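Local coordinates for protein porin B (Pseudomonas putida, PDB 4GEY) that forms a carbohydrate-selective beta-barrel channel in the outer membrane, which probably takes up sugars such as glucose, at residues A[202-215]-A[227-241]. The protein carries 2 engineered substitutions. Sequence-based numbering, arbitrary orientation.
Sequences AFFVQVGAFEQNPS and GSGTKGAIMPMEAVW. Engineered in segment 227-241: Met-235 (natural residue Leu), Met-237 (natural residue Val). With C8E ((hydroxyethyloxy)tri(ethyloxy)octane), chain C.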
ATOM      1  N   ALA A 202      -5.842 -19.804  14.180  1.00 36.34           N
ATOM      2  CA  ALA A 202      -4.561 -19.263  13.747  1.00 40.01           C
ATOM      3  C   ALA A 202      -4.218 -19.608  12.288  1.00 47.64           C
ATOM      4  O   ALA A 202      -3.062 -19.460  11.865  1.00 49.18           O
ATOM      5  CB  ALA A 202      -3.464 -19.755  14.667  1.00 41.12           C
ATOM      6  N   PHE A 203      -5.205 -20.065  11.521  1.00 40.66           N
ATOM      7  CA  PHE A 203      -4.991 -20.306  10.098  1.00 32.43           C
ATOM      8  C   PHE A 203      -6.257 -20.091   9.296  1.00 31.39           C
ATOM      9  O   PHE A 203      -7.308 -20.631   9.627  1.00 42.36           O
ATOM     10  CB  PHE A 203      -4.485 -21.728   9.865  1.00 41.39           C
ATOM     11  CG  PHE A 203      -4.112 -22.009   8.439  1.00 49.18           C
ATOM     12  CD1 PHE A 203      -2.913 -21.547   7.917  1.00 50.69           C
ATOM     13  CD2 PHE A 203      -4.951 -22.728   7.619  1.00 54.51           C
ATOM     14  CE1 PHE A 203      -2.557 -21.797   6.602  1.00 41.82           C
ATOM     15  CE2 PHE A 203      -4.595 -22.980   6.302  1.00 58.82           C
ATOM     16  CZ  PHE A 203      -3.391 -22.514   5.800  1.00 46.49           C
ATOM     17  N   PHE A 204      -6.170 -19.319   8.226  1.00 28.06           N
ATOM     18  CA  PHE A 204      -7.324 -19.186   7.338  1.00 36.83           C
ATOM     19  C   PHE A 204      -6.985 -19.148   5.851  1.00 28.02           C
ATOM     20  O   PHE A 204      -5.858 -18.866   5.463  1.00 49.98           O
ATOM     21  CB  PHE A 204      -8.243 -18.012   7.748  1.00 27.82           C
ATOM     22  CG  PHE A 204      -7.651 -16.635   7.548  1.00 26.82           C
ATOM     23  CD1 PHE A 204      -7.741 -15.990   6.320  1.00 56.62           C
ATOM     24  CD2 PHE A 204      -7.086 -15.950   8.603  1.00 26.40           C
ATOM     25  CE1 PHE A 204      -7.235 -14.699   6.149  1.00 25.58           C
ATOM     26  CE2 PHE A 204      -6.584 -14.669   8.433  1.00 25.58           C
ATOM     27  CZ  PHE A 204      -6.657 -14.052   7.204  1.00 25.17           C
ATOM     28  N   VAL A 205      -7.978 -19.446   5.026  1.00 31.49           N
ATOM     29  CA  VAL A 205      -7.840 -19.336   3.579  1.00 30.62           C
ATOM     30  C   VAL A 205      -8.919 -18.394   3.081  1.00 32.40           C
ATOM     31  O   VAL A 205      -9.943 -18.218   3.736  1.00 36.68           O
ATOM     32  CB  VAL A 205      -7.966 -20.711   2.878  1.00 29.52           C
ATOM     33  CG1 VAL A 205      -6.820 -21.615   3.285  1.00 29.77           C
ATOM     34  CG2 VAL A 205      -9.282 -21.351   3.209  1.00 30.42           C
ATOM     35  N   GLN A 206      -8.691 -17.773   1.932  1.00 36.42           N
ATOM     36  CA  GLN A 206      -9.663 -16.823   1.397  1.00 30.49           C
ATOM     37  C   GLN A 206      -9.456 -16.574  -0.077  1.00 31.61           C
ATOM     38  O   GLN A 206      -8.337 -16.672  -0.594  1.00 34.84           O
ATOM     39  CB  GLN A 206      -9.607 -15.496   2.149  1.00 27.03           C
ATOM     40  CG  GLN A 206      -8.292 -14.757   2.072  1.00 26.11           C
ATOM     41  CD  GLN A 206      -8.391 -13.408   2.770  1.00 29.17           C
ATOM     42  OE1 GLN A 206      -9.471 -13.018   3.225  1.00 34.28           O
ATOM     43  NE2 GLN A 206      -7.271 -12.686   2.859  1.00 24.68           N
ATOM     44  N   VAL A 207     -10.550 -16.242  -0.746  1.00 31.54           N
ATOM     45  CA  VAL A 207     -10.528 -15.928  -2.167  1.00 35.71           C
ATOM     46  C   VAL A 207     -11.483 -14.764  -2.345  1.00 33.46           C
ATOM     47  O   VAL A 207     -12.388 -14.575  -1.531  1.00 28.65           O
ATOM     48  CB  VAL A 207     -10.968 -17.151  -3.032  1.00 34.91           C
ATOM     49  CG1 VAL A 207     -12.335 -17.654  -2.603  1.00 30.61           C
ATOM     50  CG2 VAL A 207     -10.971 -16.809  -4.517  1.00 35.40           C
ATOM     51  N   GLY A 208     -11.275 -13.969  -3.385  1.00 34.25           N
ATOM     52  CA  GLY A 208     -12.141 -12.835  -3.635  1.00 35.66           C
ATOM     53  C   GLY A 208     -12.324 -12.564  -5.110  1.00 34.32           C
ATOM     54  O   GLY A 208     -11.596 -13.089  -5.948  1.00 33.70           O
ATOM     55  N   ALA A 209     -13.315 -11.741  -5.426  1.00 35.24           N
ATOM     56  CA  ALA A 209     -13.526 -11.290  -6.795  1.00 32.65           C
ATOM     57  C   ALA A 209     -13.774  -9.781  -6.772  1.00 32.95           C
ATOM     58  O   ALA A 209     -14.755  -9.311  -6.192  1.00 34.24           O
ATOM     59  CB  ALA A 209     -14.686 -12.026  -7.424  1.00 31.12           C
ATOM     60  N   PHE A 210     -12.863  -9.028  -7.384  1.00 31.95           N
ATOM     61  CA  PHE A 210     -12.940  -7.570  -7.400  1.00 30.71           C
ATOM     62  C   PHE A 210     -13.197  -7.071  -8.808  1.00 35.91           C
ATOM     63  O   PHE A 210     -12.519  -7.476  -9.759  1.00 34.81           O
ATOM     64  CB  PHE A 210     -11.641  -6.946  -6.882  1.00 30.99           C
ATOM     65  CG  PHE A 210     -11.357  -7.242  -5.442  1.00 34.25           C
ATOM     66  CD1 PHE A 210     -10.930  -8.504  -5.046  1.00 30.50           C
ATOM     67  CD2 PHE A 210     -11.505  -6.260  -4.483  1.00 30.48           C
ATOM     68  CE1 PHE A 210     -10.675  -8.769  -3.713  1.00 26.30           C
ATOM     69  CE2 PHE A 210     -11.258  -6.527  -3.150  1.00 31.75           C
ATOM     70  CZ  PHE A 210     -10.841  -7.778  -2.766  1.00 25.50           C
ATOM     71  N   GLU A 211     -14.199  -6.212  -8.941  1.00 37.09           N
ATOM     72  CA  GLU A 211     -14.407  -5.496 -10.176  1.00 34.00           C
ATOM     73  C   GLU A 211     -13.099  -4.780 -10.480  1.00 34.96           C
ATOM     74  O   GLU A 211     -12.518  -4.155  -9.601  1.00 28.37           O
ATOM     75  CB  GLU A 211     -15.528  -4.482  -9.996  1.00 36.62           C
ATOM     76  CG  GLU A 211     -15.429  -3.286 -10.911  1.00 42.14           C
ATOM     77  CD  GLU A 211     -16.300  -2.145 -10.450  1.00 49.34           C
ATOM     78  OE1 GLU A 211     -16.466  -1.988  -9.217  1.00 49.13           O
ATOM     79  OE2 GLU A 211     -16.822  -1.414 -11.323  1.00 54.03           O
ATOM     80  N   GLN A 212     -12.619  -4.905 -11.712  1.00 31.08           N
ATOM     81  CA  GLN A 212     -11.386  -4.251 -12.120  1.00 29.49           C
ATOM     82  C   GLN A 212     -11.750  -3.228 -13.202  1.00 39.85           C
ATOM     83  O   GLN A 212     -12.152  -3.583 -14.317  1.00 46.54           O
ATOM     84  CB  GLN A 212     -10.332  -5.301 -12.532  1.00 31.39           C
ATOM     85  CG  GLN A 212      -9.570  -5.081 -13.830  1.00 43.88           C
ATOM     86  CD  GLN A 212      -8.741  -3.812 -13.847  1.00 47.85           C
ATOM     87  OE1 GLN A 212      -8.497  -3.194 -12.805  1.00 46.27           O
ATOM     88  NE2 GLN A 212      -8.311  -3.406 -15.049  1.00 45.03           N
ATOM     89  N   ASN A 213     -11.649  -1.954 -12.833  1.00 34.47           N
ATOM     90  CA  ASN A 213     -12.271  -0.865 -13.584  1.00 33.26           C
ATOM     91  C   ASN A 213     -11.467   0.419 -13.455  1.00 29.35           C
ATOM     92  O   ASN A 213     -11.716   1.206 -12.549  1.00 31.03           O
ATOM     93  CB  ASN A 213     -13.687  -0.630 -13.038  1.00 37.19           C
ATOM     94  CG  ASN A 213     -14.459   0.449 -13.798  1.00 44.17           C
ATOM     95  OD1 ASN A 213     -13.912   1.181 -14.631  1.00 31.90           O
ATOM     96  ND2 ASN A 213     -15.753   0.550 -13.498  1.00 32.66           N
ATOM     97  N   PRO A 214     -10.513   0.640 -14.375  1.00 36.71           N
ATOM     98  CA  PRO A 214      -9.571   1.774 -14.378  1.00 34.09           C
ATOM     99  C   PRO A 214     -10.236   3.137 -14.237  1.00 34.26           C
ATOM    100  O   PRO A 214      -9.596   4.064 -13.747  1.00 38.76           O
ATOM    101  CB  PRO A 214      -8.908   1.680 -15.751  1.00 29.14           C
ATOM    102  CG  PRO A 214      -9.016   0.262 -16.119  1.00 39.45           C
ATOM    103  CD  PRO A 214     -10.311  -0.244 -15.534  1.00 36.29           C
ATOM    104  N   SER A 215     -11.493   3.261 -14.652  1.00 34.33           N
ATOM    105  CA  SER A 215     -12.192   4.528 -14.519  1.00 38.71           C
ATOM    106  C   SER A 215     -12.375   4.944 -13.049  1.00 38.78           C
ATOM    107  O   SER A 215     -12.591   6.121 -12.757  1.00 37.31           O
ATOM    108  CB  SER A 215     -13.531   4.505 -15.263  1.00 37.00           C
ATOM    109  OG  SER A 215     -14.565   4.010 -14.433  1.00 40.95           O
ATOM    110  N   GLY A 227     -20.995   0.264 -12.581  1.00 48.79           N
ATOM    111  CA  GLY A 227     -19.991  -0.681 -13.042  1.00 41.58           C
ATOM    112  C   GLY A 227     -19.467  -0.419 -14.453  1.00 45.99           C
ATOM    113  O   GLY A 227     -18.756  -1.255 -15.009  1.00 43.90           O
ATOM    114  N   SER A 228     -19.797   0.738 -15.031  1.00 46.16           N
ATOM    115  CA  SER A 228     -19.319   1.094 -16.373  1.00 42.01           C
ATOM    116  C   SER A 228     -17.802   1.269 -16.433  1.00 41.37           C
ATOM    117  O   SER A 228     -17.189   1.796 -15.500  1.00 35.31           O
ATOM    118  CB  SER A 228     -20.005   2.365 -16.887  1.00 44.15           C
ATOM    119  OG  SER A 228     -19.375   3.528 -16.377  1.00 54.17           O
ATOM    120  N   GLY A 229     -17.204   0.835 -17.541  1.00 36.88           N
ATOM    121  CA  GLY A 229     -15.759   0.854 -17.686  1.00 35.69           C
ATOM    122  C   GLY A 229     -15.023  -0.359 -17.126  1.00 44.84           C
ATOM    123  O   GLY A 229     -13.805  -0.435 -17.227  1.00 43.12           O
ATOM    124  N   THR A 230     -15.749  -1.298 -16.522  1.00 34.89           N
ATOM    125  CA  THR A 230     -15.169  -2.567 -16.074  1.00 38.30           C
ATOM    126  C   THR A 230     -14.446  -3.310 -17.208  1.00 42.49           C
ATOM    127  O   THR A 230     -15.015  -3.532 -18.288  1.00 35.98           O
ATOM    128  CB  THR A 230     -16.253  -3.492 -15.481  1.00 41.36           C
ATOM    129  OG1 THR A 230     -16.725  -2.938 -14.251  1.00 50.19           O
ATOM    130  CG2 THR A 230     -15.703  -4.883 -15.217  1.00 34.39           C
ATOM    131  N   LYS A 231     -13.192  -3.688 -16.960  1.00 38.51           N
ATOM    132  CA  LYS A 231     -12.389  -4.364 -17.978  1.00 37.93           C
ATOM    133  C   LYS A 231     -12.283  -5.868 -17.724  1.00 35.87           C
ATOM    134  O   LYS A 231     -11.860  -6.626 -18.593  1.00 34.56           O
ATOM    135  CB  LYS A 231     -10.995  -3.726 -18.103  1.00 37.76           C
ATOM    136  CG  LYS A 231     -10.995  -2.257 -18.591  1.00 32.97           C
ATOM    137  CD  LYS A 231     -11.749  -2.096 -19.911  1.00 52.68           C
ATOM    138  CE  LYS A 231     -11.779  -0.649 -20.394  1.00 54.96           C
ATOM    139  NZ  LYS A 231     -12.748  -0.433 -21.523  1.00 58.35           N
ATOM    140  N   GLY A 232     -12.709  -6.287 -16.541  1.00 33.42           N
ATOM    141  CA  GLY A 232     -12.534  -7.649 -16.089  1.00 33.35           C
ATOM    142  C   GLY A 232     -12.605  -7.728 -14.574  1.00 40.76           C
ATOM    143  O   GLY A 232     -13.172  -6.862 -13.922  1.00 34.21           O
ATOM    144  N   ALA A 233     -12.010  -8.771 -14.013  1.00 47.51           N
ATOM    145  CA  ALA A 233     -12.103  -9.041 -12.587  1.00 43.87           C
ATOM    146  C   ALA A 233     -10.731  -9.407 -12.066  1.00 30.03           C
ATOM    147  O   ALA A 233      -9.947 -10.035 -12.775  1.00 40.04           O
ATOM    148  CB  ALA A 233     -13.077 -10.201 -12.347  1.00 32.01           C
ATOM    149  N   ILE A 234     -10.430  -9.022 -10.836  1.00 28.99           N
ATOM    150  CA  ILE A 234      -9.240  -9.556 -10.179  1.00 41.17           C
ATOM    151  C   ILE A 234      -9.645 -10.587  -9.146  1.00 28.25           C
ATOM    152  O   ILE A 234     -10.560 -10.383  -8.357  1.00 39.01           O
ATOM    153  CB  ILE A 234      -8.373  -8.479  -9.499  1.00 41.46           C
ATOM    154  CG1 ILE A 234      -7.840  -7.485 -10.538  1.00 34.50           C
ATOM    155  CG2 ILE A 234      -7.224  -9.139  -8.708  1.00 26.28           C
ATOM    156  CD1 ILE A 234      -6.902  -6.444  -9.955  1.00 25.85           C
HETATM  157  N   MSE A 235      -8.958 -11.711  -9.167  1.00 32.72           N
HETATM  158  CA  MSE A 235      -9.318 -12.827  -8.329  1.00 29.86           C
HETATM  159  C   MSE A 235      -8.113 -13.210  -7.482  1.00 31.52           C
HETATM  160  O   MSE A 235      -7.272 -13.981  -7.922  1.00 34.94           O
HETATM  161  CB  MSE A 235      -9.719 -13.984  -9.225  1.00 29.90           C
HETATM  162  CG  MSE A 235     -10.202 -15.204  -8.500  1.00 51.25           C
HETATM  163 SE   MSE A 235     -10.175 -16.726  -9.724  1.00 87.81          SE
HETATM  164  CE  MSE A 235      -8.406 -17.481  -9.333  1.00 53.83           C
ATOM    165  N   PRO A 236      -8.007 -12.643  -6.274  1.00 27.05           N
ATOM    166  CA  PRO A 236      -6.910 -13.013  -5.376  1.00 32.07           C
ATOM    167  C   PRO A 236      -7.255 -14.221  -4.524  1.00 29.15           C
ATOM    168  O   PRO A 236      -8.429 -14.390  -4.184  1.00 31.54           O
ATOM    169  CB  PRO A 236      -6.762 -11.777  -4.480  1.00 28.24           C
ATOM    170  CG  PRO A 236      -8.094 -11.176  -4.454  1.00 27.84           C
ATOM    171  CD  PRO A 236      -8.777 -11.502  -5.763  1.00 31.08           C
HETATM  172  N   MSE A 237      -6.255 -15.046  -4.206  1.00 30.79           N
HETATM  173  CA  MSE A 237      -6.401 -16.155  -3.247  1.00 33.01           C
HETATM  174  C   MSE A 237      -5.301 -16.052  -2.203  1.00 27.94           C
HETATM  175  O   MSE A 237      -4.214 -15.558  -2.493  1.00 33.81           O
HETATM  176  CB  MSE A 237      -6.271 -17.511  -3.937  1.00 30.69           C
HETATM  177  CG  MSE A 237      -7.035 -17.633  -5.222  1.00 37.43           C
HETATM  178 SE   MSE A 237      -6.466 -19.199  -6.251  1.00 55.87          SE
HETATM  179  CE  MSE A 237      -7.144 -20.606  -5.069  1.00 81.04           C
ATOM    180  N   GLU A 238      -5.555 -16.536  -0.998  1.00 26.78           N
ATOM    181  CA  GLU A 238      -4.552 -16.385   0.047  1.00 28.96           C
ATOM    182  C   GLU A 238      -4.695 -17.374   1.184  1.00 26.51           C
ATOM    183  O   GLU A 238      -5.800 -17.766   1.553  1.00 41.05           O
ATOM    184  CB  GLU A 238      -4.595 -14.969   0.613  1.00 25.17           C
ATOM    185  CG  GLU A 238      -3.323 -14.533   1.296  1.00 28.53           C
ATOM    186  CD  GLU A 238      -3.385 -13.083   1.733  1.00 28.40           C
ATOM    187  OE1 GLU A 238      -4.510 -12.571   1.948  1.00 33.52           O
ATOM    188  OE2 GLU A 238      -2.314 -12.455   1.848  1.00 29.17           O
ATOM    189  N   ALA A 239      -3.558 -17.770   1.734  1.00 28.16           N
ATOM    190  CA  ALA A 239      -3.525 -18.540   2.964  1.00 27.52           C
ATOM    191  C   ALA A 239      -2.769 -17.696   3.971  1.00 26.11           C
ATOM    192  O   ALA A 239      -1.719 -17.137   3.645  1.00 35.96           O
ATOM    193  CB  ALA A 239      -2.831 -19.877   2.741  1.00 27.62           C
ATOM    194  N   VAL A 240      -3.316 -17.579   5.178  1.00 40.14           N
ATOM    195  CA  VAL A 240      -2.722 -16.738   6.215  1.00 25.58           C
ATOM    196  C   VAL A 240      -2.554 -17.522   7.515  1.00 29.33           C
ATOM    197  O   VAL A 240      -3.533 -17.883   8.174  1.00 30.58           O
ATOM    198  CB  VAL A 240      -3.550 -15.454   6.442  1.00 27.28           C
ATOM    199  CG1 VAL A 240      -3.048 -14.679   7.645  1.00 24.66           C
ATOM    200  CG2 VAL A 240      -3.529 -14.580   5.198  1.00 24.49           C
ATOM    201  N   TRP A 241      -1.298 -17.794   7.867  1.00 27.46           N
ATOM    202  CA  TRP A 241      -0.963 -18.542   9.077  1.00 34.73           C
ATOM    203  C   TRP A 241      -0.458 -17.580  10.163  1.00 32.46           C
ATOM    204  O   TRP A 241       0.484 -16.812   9.929  1.00 29.34           O
ATOM    205  CB  TRP A 241       0.122 -19.565   8.746  1.00 27.42           C
ATOM    206  CG  TRP A 241       0.522 -20.478   9.873  1.00 37.46           C
ATOM    207  CD1 TRP A 241      -0.270 -20.942  10.877  1.00 28.83           C
ATOM    208  CD2 TRP A 241       1.825 -21.044  10.093  1.00 34.83           C
ATOM    209  NE1 TRP A 241       0.448 -21.776  11.700  1.00 35.34           N
ATOM    210  CE2 TRP A 241       1.739 -21.850  11.246  1.00 40.17           C
ATOM    211  CE3 TRP A 241       3.053 -20.950   9.425  1.00 28.64           C
ATOM    212  CZ2 TRP A 241       2.836 -22.557  11.750  1.00 30.42           C
ATOM    213  CZ3 TRP A 241       4.138 -21.657   9.919  1.00 29.41           C
ATOM    214  CH2 TRP A 241       4.023 -22.445  11.072  1.00 31.97           C
TER
HETATM  215  C1  C8E C 502      -1.424 -20.270  -3.327  1.00 36.30           C
HETATM  216  C2  C8E C 502      -2.718 -19.694  -2.786  1.00 34.38           C
HETATM  217  C3  C8E C 502      -3.249 -20.625  -1.705  1.00 43.38           C
HETATM  218  C4  C8E C 502      -4.657 -21.111  -2.026  1.00 43.99           C
HETATM  219  C5  C8E C 502      -5.609 -20.872  -0.861  1.00 40.34           C
HETATM  220  C6  C8E C 502      -6.906 -20.250  -1.371  1.00 39.44           C
HETATM  221  C7  C8E C 502      -8.077 -21.210  -1.210  1.00 43.63           C
HETATM  222  C8  C8E C 502      -9.424 -20.553  -1.494  1.00 48.11           C
HETATM  223  O9  C8E C 502     -10.185 -20.501  -0.301  1.00 52.98           O
HETATM  224  C10 C8E C 502     -11.583 -20.551  -0.532  1.00 55.13           C
HETATM  225  C11 C8E C 502     -12.377 -20.338   0.758  1.00 51.13           C
HETATM  226  O12 C8E C 502     -13.682 -20.874   0.625  1.00 51.17           O
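Two neighbouring antiparallel strands of the OprB barrel wall pair here, from Phe-203 beside Trp-241 to a classic beta bulge where Lys-231 and Gly-232 both face Gln-212. Backbone bonds such as Val-240 N to Phe-204 O (2.9 Å) join them; Pro-236 has no N-H to give, so it and Gly-208 share one hydrogen bond, Gly-208 N to Pro-236 O (3.0 Å). On the inward face, Gln-206 NE2 gives a hydrogen bond to Glu-238 OE1 (2.9 Å), amide and carboxylate nearly coplanar; NE2 also meets Asp-157 O, and Glu-238 OE1 forms a salt bridge with Arg-253. Phe-204 CG stands between its backbone N and carbonyl carbon (chi1 69°), which brings the ring alongside Val-240, whose CB makes a CH-pi contact over one face, 3.7 Å from the ring centroid. Val-205, Val-207 and the engineered selenomethionine Met-237 line the other face, where detergent C8E lies against Val-207 CG1 (C10, 3.6 Å). Beyond the bulge, Asn-213 ND2 reaches Ser-228 O (2.8 Å) from above the carbonyl plane and Glu-211 OE2 (3.1 Å), whose OE1 accepts from Trp-191 N, while OD1 accepts from Ser-215 N in an Asx turn. A leucine here, with no amide, would probably leave the turn 227-230 less firmly tied to the strand end. Strands 190-198 and 248-259 flank the pair.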